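Local coordinates for putative uncharacterized protein (PDB 4HR1) that is of unknown function but adopts a bromodomain-like helical bundle fold and comes from PAV1, a virus that infects the archaeon Pyrococcus abyssi, at residues Asp73-Lys76 / Glu77-Ala81; Ile93-Met96 / Leu97-Leu101; Tyr59-Ala63 / Arg64-Asn68. All coordinates share one frame; numbering follows the deposited sequence.

Interaction 1 of 3, residues Asp73-Lys76 / Glu77-Ala81; sequences DEYK and EIQKA
Tyr75 and Gln79, one turn apart near the start of helix 72-98, run side by side and point the same way. Gln79 CG comes within 3.4 Å of Tyr75 CE2; the ring and amide planes lie 25° apart, and the touch is made by this CG, oblique to the ring, rather than by a stack of the two flat groups. With Tyr75 CG anti to the backbone N (chi1 -172°), the ring swings beside its own carbonyl and thus forward to the Gln79 chain. Backbone bonds hold the turn beneath: Gln79 N donates to Tyr75 O at 2.9 Å, and Ile78 N to Glu74 O at 2.9 Å. The close-packed side is that of Ile78, a buried residue whose side chain lies on Trp56 and Asp57 of helix 34-63. On the outer side, the exposed Lys76 and Lys80 meet mostly through the Lys80 chain, whose CD passes 3.3 Å from Lys76 O, while their ammonium ends stay apart. Glu74 OE1 turns back to Ser71 N and also pairs with Arg64; Glu77 OE1 bonds Trp56 NE1. The arrangement is that of the first turns of an amphipathic bundle helix, where the Glu74-Ser71 bond supplies one half of a capping box.

Interaction 2 of 3, residues Ile93-Met96 / Leu97-Leu101; sequences IVEM and LRVGL
Met96 O, near the end of helix 72-98, receives two backbone N-H groups that come from the two faces of its carbonyl plane. Val99 N lies 3.1 Å from Met96 O, and Leu101 N reaches Met96 O at 3.2 Å; both stand well out of that plane, on opposite sides of it. Val99 N also donates to Glu95 O, and its hydrogen is therefore shared between two carbonyls. Gly100 follows with positive phi (99°) and turns the chain out of the helix in a Schellman motif. The reversal brings Leu101 back over the last turn, where its CD2 lies 4.0 Å from Met96 CG, and both side chains reach Ile111 of helix 109-119. A second grip is made by Arg98, which takes Glu95 OE1 side-on with two nitrogens. Arg98 NH2 is 2.8 Å from Glu95 OE1, meeting it almost along the C-O bond, whereas Arg98 NE approaches Glu95 OE1 at 3.1 Å from above the carboxylate. The oxygen stays in the guanidinium plane, although the two flat groups are turned 58° apart. Glu95 CG is anti to the backbone N (chi1 -177°) and the chain then bends at chi2, which carries the carboxylate forward to Arg98; the other oxygen, OE2, lies 3.5 Å from Val99 CG1. Since Glu95 is buried against Met27 and Val40, the arginine would offset a charge that is otherwise costly there, and the salt bridge probably favours the ionised carboxylate.

Interaction 3 of 3, residues Tyr59-Ala63 / Arg64-Asn68; sequences YAQYA and RGDFN
The C-terminal end of helix 34-63 passes here into a type I' beta turn, Arg64 to Phe67, with Arg64 the first residue to leave helical angles. Its backbone still completes the helix: Arg64 N donates to Ala60 O at 3.2 Å. The side chain of Arg64 folds back over the same turn, and its CG passes 3.3 Å from Ala60 O. A bend at chi2 (-115°) then lays the guanidinium over Ala60, with Ala60 CB 4.1 Å from Arg64 CZ and over the centre of one face. Arg64 NH2 goes on to a salt bridge with Glu74, at the start of helix 72-98. Beyond the helix end the bonds are looser: Gly65 N meets Ala63 O, and Asp66 N meets Tyr62 O at 3.5 Å, both weakly. Asp66 CA adds a C-H...O contact to Gln61 O at 3.3 Å. Gly65 and Asp66 both have positive phi, as the two central positions of this turn require, and the turn is closed by Phe67 N donating to Arg64 O. Gly65 O sits above the centre of the Phe67 ring. Gln61, extended beyond CG, brings its amide to that of Asn68, the two planes nearly perpendicular; Asn68 OD1 accepts a bond from Gly5 N. Tyr59 and Tyr62, on another face of the helix, meet aromatic groups of a neighbouring chain. Taken together, one regular helical bond, from Arg64 N, is followed by two weak ones, while the guanidinium, with a methyl under one face and a salt bridge to Glu74 at NH2, is probably held in a fixed orientation, and its charge would be offset by the carboxylate.

From the N terminus, helix 5-30 comes first and helix 34-63 runs on to interaction 3, which turns the chain into the loop before helix 72-98. Interaction 1 opens that helix and interaction 2 ends it. The three follow in series; none nests in or crosses another, and each is local. Interactions 3 and 1 touch through the Arg64-Glu74 salt bridge, which ties the two ends of the connecting loop together, their centres about 16 Å apart. Interaction 2 lies on the other side of the chain's centre, about 30 Å from the centre of interaction 1, where the end of helix 72-98 packs against helices 5-30, 34-63 and 109-119.

Interaction 1 of 3, residues Asp73-Lys76 / Glu77-Ala81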
# COMPACT_ATOMS: atom_id res chain seq x y z
N ASP A 73 9.77 22.69 -9.01
CA ASP A 73 9.58 21.60 -9.97
C ASP A 73 9.12 20.30 -9.28
O ASP A 73 8.18 19.66 -9.78
CB ASP A 73 10.87 21.39 -10.77
CG ASP A 73 11.44 22.68 -11.35
OD1 ASP A 73 12.31 23.29 -10.69
OD2 ASP A 73 10.97 23.10 -12.44
N GLU A 74 9.74 19.94 -8.13
CA GLU A 74 9.42 18.75 -7.33
C GLU A 74 7.97 18.84 -6.84
O GLU A 74 7.15 17.98 -7.19
CB GLU A 74 10.39 18.63 -6.15
CG GLU A 74 11.74 18.04 -6.49
CD GLU A 74 12.79 18.21 -5.40
OE1 GLU A 74 12.48 18.81 -4.35
OE2 GLU A 74 13.94 17.75 -5.62
N TYR A 75 7.64 19.95 -6.11
CA TYR A 75 6.31 20.31 -5.62
C TYR A 75 5.22 20.13 -6.70
O TYR A 75 4.20 19.50 -6.42
CB TYR A 75 6.30 21.77 -5.13
CG TYR A 75 5.01 22.16 -4.44
CD1 TYR A 75 4.89 22.09 -3.05
CD2 TYR A 75 3.90 22.59 -5.17
CE1 TYR A 75 3.70 22.43 -2.41
CE2 TYR A 75 2.70 22.93 -4.53
CZ TYR A 75 2.61 22.84 -3.15
OH TYR A 75 1.44 23.17 -2.51
N LYS A 76 5.44 20.69 -7.91
CA LYS A 76 4.50 20.63 -9.04
C LYS A 76 4.24 19.20 -9.54
O LYS A 76 3.09 18.87 -9.88
CB LYS A 76 4.96 21.54 -10.20
CG LYS A 76 4.82 23.04 -9.91
CD LYS A 76 5.76 23.89 -10.78
CE LYS A 76 5.17 24.27 -12.12
NZ LYS A 76 6.21 24.86 -13.00
N GLU A 77 5.31 18.37 -9.61
CA GLU A 77 5.25 16.98 -10.03
C GLU A 77 4.48 16.17 -8.95
O GLU A 77 3.68 15.31 -9.32
CB GLU A 77 6.67 16.43 -10.26
CG GLU A 77 6.75 15.06 -10.94
CD GLU A 77 6.52 13.83 -10.07
OE1 GLU A 77 6.94 13.82 -8.89
OE2 GLU A 77 5.92 12.86 -10.59
N ILE A 78 4.68 16.47 -7.65
CA ILE A 78 3.94 15.83 -6.55
C ILE A 78 2.42 16.19 -6.69
O ILE A 78 1.56 15.30 -6.61
CB ILE A 78 4.50 16.24 -5.16
CG1 ILE A 78 5.84 15.57 -4.84
CG2 ILE A 78 3.47 16.00 -4.04
CD1 ILE A 78 5.80 14.00 -4.69
N GLN A 79 2.13 17.51 -6.91
CA GLN A 79 0.79 18.03 -7.08
C GLN A 79 0.09 17.44 -8.28
O GLN A 79 -1.10 17.15 -8.19
CB GLN A 79 0.78 19.57 -7.14
CG GLN A 79 1.01 20.25 -5.78
CD GLN A 79 -0.01 19.93 -4.69
OE1 GLN A 79 0.34 19.77 -3.52
NE2 GLN A 79 -1.30 19.85 -5.04
N LYS A 80 0.81 17.21 -9.38
CA LYS A 80 0.24 16.60 -10.58
C LYS A 80 -0.03 15.12 -10.36
O LYS A 80 -0.98 14.58 -10.93
CB LYS A 80 1.15 16.82 -11.80
CG LYS A 80 1.00 18.20 -12.43
CD LYS A 80 2.30 18.74 -13.05
CE LYS A 80 2.67 18.13 -14.39
NZ LYS A 80 3.52 16.92 -14.25
N ALA A 81 0.80 14.46 -9.53
CA ALA A 81 0.61 13.05 -9.18
C ALA A 81 -0.62 12.93 -8.26
O ALA A 81 -1.49 12.09 -8.52
CB ALA A 81 1.85 12.51 -8.49

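Interaction 2 of 3, residues Ile93-Met96 / Leu97-Leu101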
# COMPACT_ATOMS: atom_id res chain seq x y z
N ILE A 93 -14.67 4.54 -7.05
CA ILE A 93 -16.00 4.74 -6.47
C ILE A 93 -17.06 4.48 -7.54
O ILE A 93 -18.02 3.74 -7.30
CB ILE A 93 -16.12 6.14 -5.79
CG1 ILE A 93 -15.09 6.29 -4.64
CG2 ILE A 93 -17.55 6.40 -5.29
CD1 ILE A 93 -14.63 7.68 -4.35
N VAL A 94 -16.82 5.00 -8.74
CA VAL A 94 -17.67 4.79 -9.91
C VAL A 94 -17.77 3.29 -10.23
O VAL A 94 -18.87 2.80 -10.50
CB VAL A 94 -17.16 5.65 -11.10
CG1 VAL A 94 -17.79 5.22 -12.43
CG2 VAL A 94 -17.43 7.14 -10.84
N GLU A 95 -16.64 2.55 -10.16
CA GLU A 95 -16.58 1.11 -10.40
C GLU A 95 -17.37 0.35 -9.35
O GLU A 95 -18.17 -0.51 -9.71
CB GLU A 95 -15.13 0.59 -10.50
CG GLU A 95 -15.00 -0.90 -10.82
CD GLU A 95 -15.50 -1.37 -12.18
OE1 GLU A 95 -15.85 -0.52 -13.03
OE2 GLU A 95 -15.52 -2.61 -12.40
N MET A 96 -17.14 0.69 -8.05
CA MET A 96 -17.84 0.10 -6.91
C MET A 96 -19.35 0.18 -7.18
O MET A 96 -20.01 -0.86 -7.26
CB MET A 96 -17.50 0.85 -5.60
CG MET A 96 -16.17 0.49 -4.99
SD MET A 96 -15.82 1.57 -3.59
CE MET A 96 -14.47 0.77 -2.95
N LEU A 97 -19.86 1.40 -7.45
CA LEU A 97 -21.27 1.67 -7.74
C LEU A 97 -21.84 0.92 -8.94
O LEU A 97 -22.98 0.48 -8.89
CB LEU A 97 -21.51 3.17 -7.87
CG LEU A 97 -21.39 3.92 -6.55
CD1 LEU A 97 -21.04 5.37 -6.78
CD2 LEU A 97 -22.64 3.74 -5.69
N ARG A 98 -21.03 0.76 -9.99
CA ARG A 98 -21.37 0.06 -11.23
C ARG A 98 -21.51 -1.45 -11.03
O ARG A 98 -22.28 -2.09 -11.75
CB ARG A 98 -20.29 0.32 -12.28
CG ARG A 98 -20.82 0.44 -13.71
CD ARG A 98 -19.83 -0.02 -14.79
NE ARG A 98 -18.43 0.32 -14.53
CZ ARG A 98 -17.85 1.49 -14.82
NH1 ARG A 98 -18.57 2.47 -15.36
NH2 ARG A 98 -16.57 1.69 -14.56
N VAL A 99 -20.74 -2.03 -10.09
CA VAL A 99 -20.73 -3.47 -9.86
C VAL A 99 -21.75 -4.01 -8.86
O VAL A 99 -21.82 -5.22 -8.64
CB VAL A 99 -19.30 -4.05 -9.74
CG1 VAL A 99 -18.47 -3.67 -10.95
CG2 VAL A 99 -18.61 -3.59 -8.45
N GLY A 100 -22.58 -3.11 -8.32
CA GLY A 100 -23.63 -3.46 -7.38
C GLY A 100 -23.29 -3.23 -5.93
O GLY A 100 -24.12 -3.49 -5.05
N LEU A 101 -22.06 -2.77 -5.66
CA LEU A 101 -21.55 -2.44 -4.33
C LEU A 101 -22.30 -1.19 -3.86
O LEU A 101 -22.59 -0.30 -4.68
CB LEU A 101 -20.03 -2.16 -4.45
CG LEU A 101 -19.03 -2.53 -3.34
CD1 LEU A 101 -19.58 -3.53 -2.34
CD2 LEU A 101 -17.74 -3.01 -3.94

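Interaction 3 of 3, residues Tyr59-Ala63 / Arg64-Asn68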
# COMPACT_ATOMS: atom_id res chain seq x y z
N TYR A 59 12.00 8.67 -0.20
CA TYR A 59 13.39 8.79 0.25
C TYR A 59 13.82 10.24 0.42
O TYR A 59 14.39 10.58 1.47
CB TYR A 59 14.45 8.06 -0.64
CG TYR A 59 15.86 8.29 -0.12
CD1 TYR A 59 16.23 7.88 1.16
CD2 TYR A 59 16.78 9.03 -0.86
CE1 TYR A 59 17.49 8.18 1.68
CE2 TYR A 59 18.06 9.30 -0.36
CZ TYR A 59 18.41 8.88 0.91
OH TYR A 59 19.65 9.17 1.44
N ALA A 60 13.59 11.09 -0.63
CA ALA A 60 14.00 12.49 -0.63
C ALA A 60 13.66 13.23 0.66
O ALA A 60 14.55 13.82 1.27
CB ALA A 60 13.46 13.23 -1.85
N GLN A 61 12.39 13.09 1.13
CA GLN A 61 11.94 13.73 2.36
C GLN A 61 12.78 13.33 3.58
O GLN A 61 13.21 14.21 4.33
CB GLN A 61 10.43 13.52 2.59
CG GLN A 61 9.81 14.52 3.57
CD GLN A 61 8.31 14.40 3.68
OE1 GLN A 61 7.76 13.96 4.70
NE2 GLN A 61 7.60 14.81 2.63
N TYR A 62 13.04 12.01 3.74
CA TYR A 62 13.84 11.47 4.85
C TYR A 62 15.24 12.05 4.82
O TYR A 62 15.73 12.50 5.86
CB TYR A 62 13.88 9.92 4.79
CG TYR A 62 14.88 9.30 5.75
CD1 TYR A 62 14.60 9.21 7.12
CD2 TYR A 62 16.13 8.87 5.31
CE1 TYR A 62 15.54 8.69 8.02
CE2 TYR A 62 17.07 8.34 6.20
CZ TYR A 62 16.77 8.25 7.55
OH TYR A 62 17.70 7.73 8.43
N ALA A 63 15.88 12.02 3.62
CA ALA A 63 17.25 12.46 3.33
C ALA A 63 17.56 13.90 3.73
O ALA A 63 18.64 14.14 4.28
CB ALA A 63 17.57 12.24 1.86
N ARG A 64 16.64 14.85 3.47
CA ARG A 64 16.87 16.25 3.83
C ARG A 64 16.36 16.66 5.21
O ARG A 64 15.62 17.64 5.35
CB ARG A 64 16.61 17.27 2.71
CG ARG A 64 15.44 16.98 1.78
CD ARG A 64 15.94 16.72 0.37
NE ARG A 64 14.96 17.13 -0.64
CZ ARG A 64 15.14 17.01 -1.96
NH1 ARG A 64 16.27 16.50 -2.44
NH2 ARG A 64 14.20 17.40 -2.80
N GLY A 65 16.80 15.90 6.22
CA GLY A 65 16.50 16.10 7.64
C GLY A 65 15.04 16.10 8.03
O GLY A 65 14.64 16.81 8.96
N ASP A 66 14.22 15.28 7.31
CA ASP A 66 12.77 15.13 7.49
C ASP A 66 11.96 16.45 7.27
O ASP A 66 10.74 16.49 7.48
CB ASP A 66 12.43 14.40 8.82
CG ASP A 66 11.05 13.76 8.90
OD1 ASP A 66 10.57 13.54 10.04
OD2 ASP A 66 10.45 13.48 7.84
N PHE A 67 12.65 17.52 6.79
CA PHE A 67 12.05 18.81 6.47
C PHE A 67 11.31 18.71 5.15
O PHE A 67 11.79 18.02 4.24
CB PHE A 67 13.12 19.91 6.35
CG PHE A 67 13.96 20.23 7.57
CD1 PHE A 67 13.36 20.53 8.79
CD2 PHE A 67 15.34 20.30 7.48
CE1 PHE A 67 14.13 20.84 9.91
CE2 PHE A 67 16.12 20.62 8.60
CZ PHE A 67 15.51 20.89 9.80
N ASN A 68 10.18 19.42 5.01
CA ASN A 68 9.44 19.43 3.76
C ASN A 68 9.83 20.66 2.91
O ASN A 68 9.01 21.54 2.62
CB ASN A 68 7.94 19.30 3.99
CG ASN A 68 7.19 18.88 2.74
OD1 ASN A 68 7.15 17.69 2.38
ND2 ASN A 68 6.58 19.84 2.07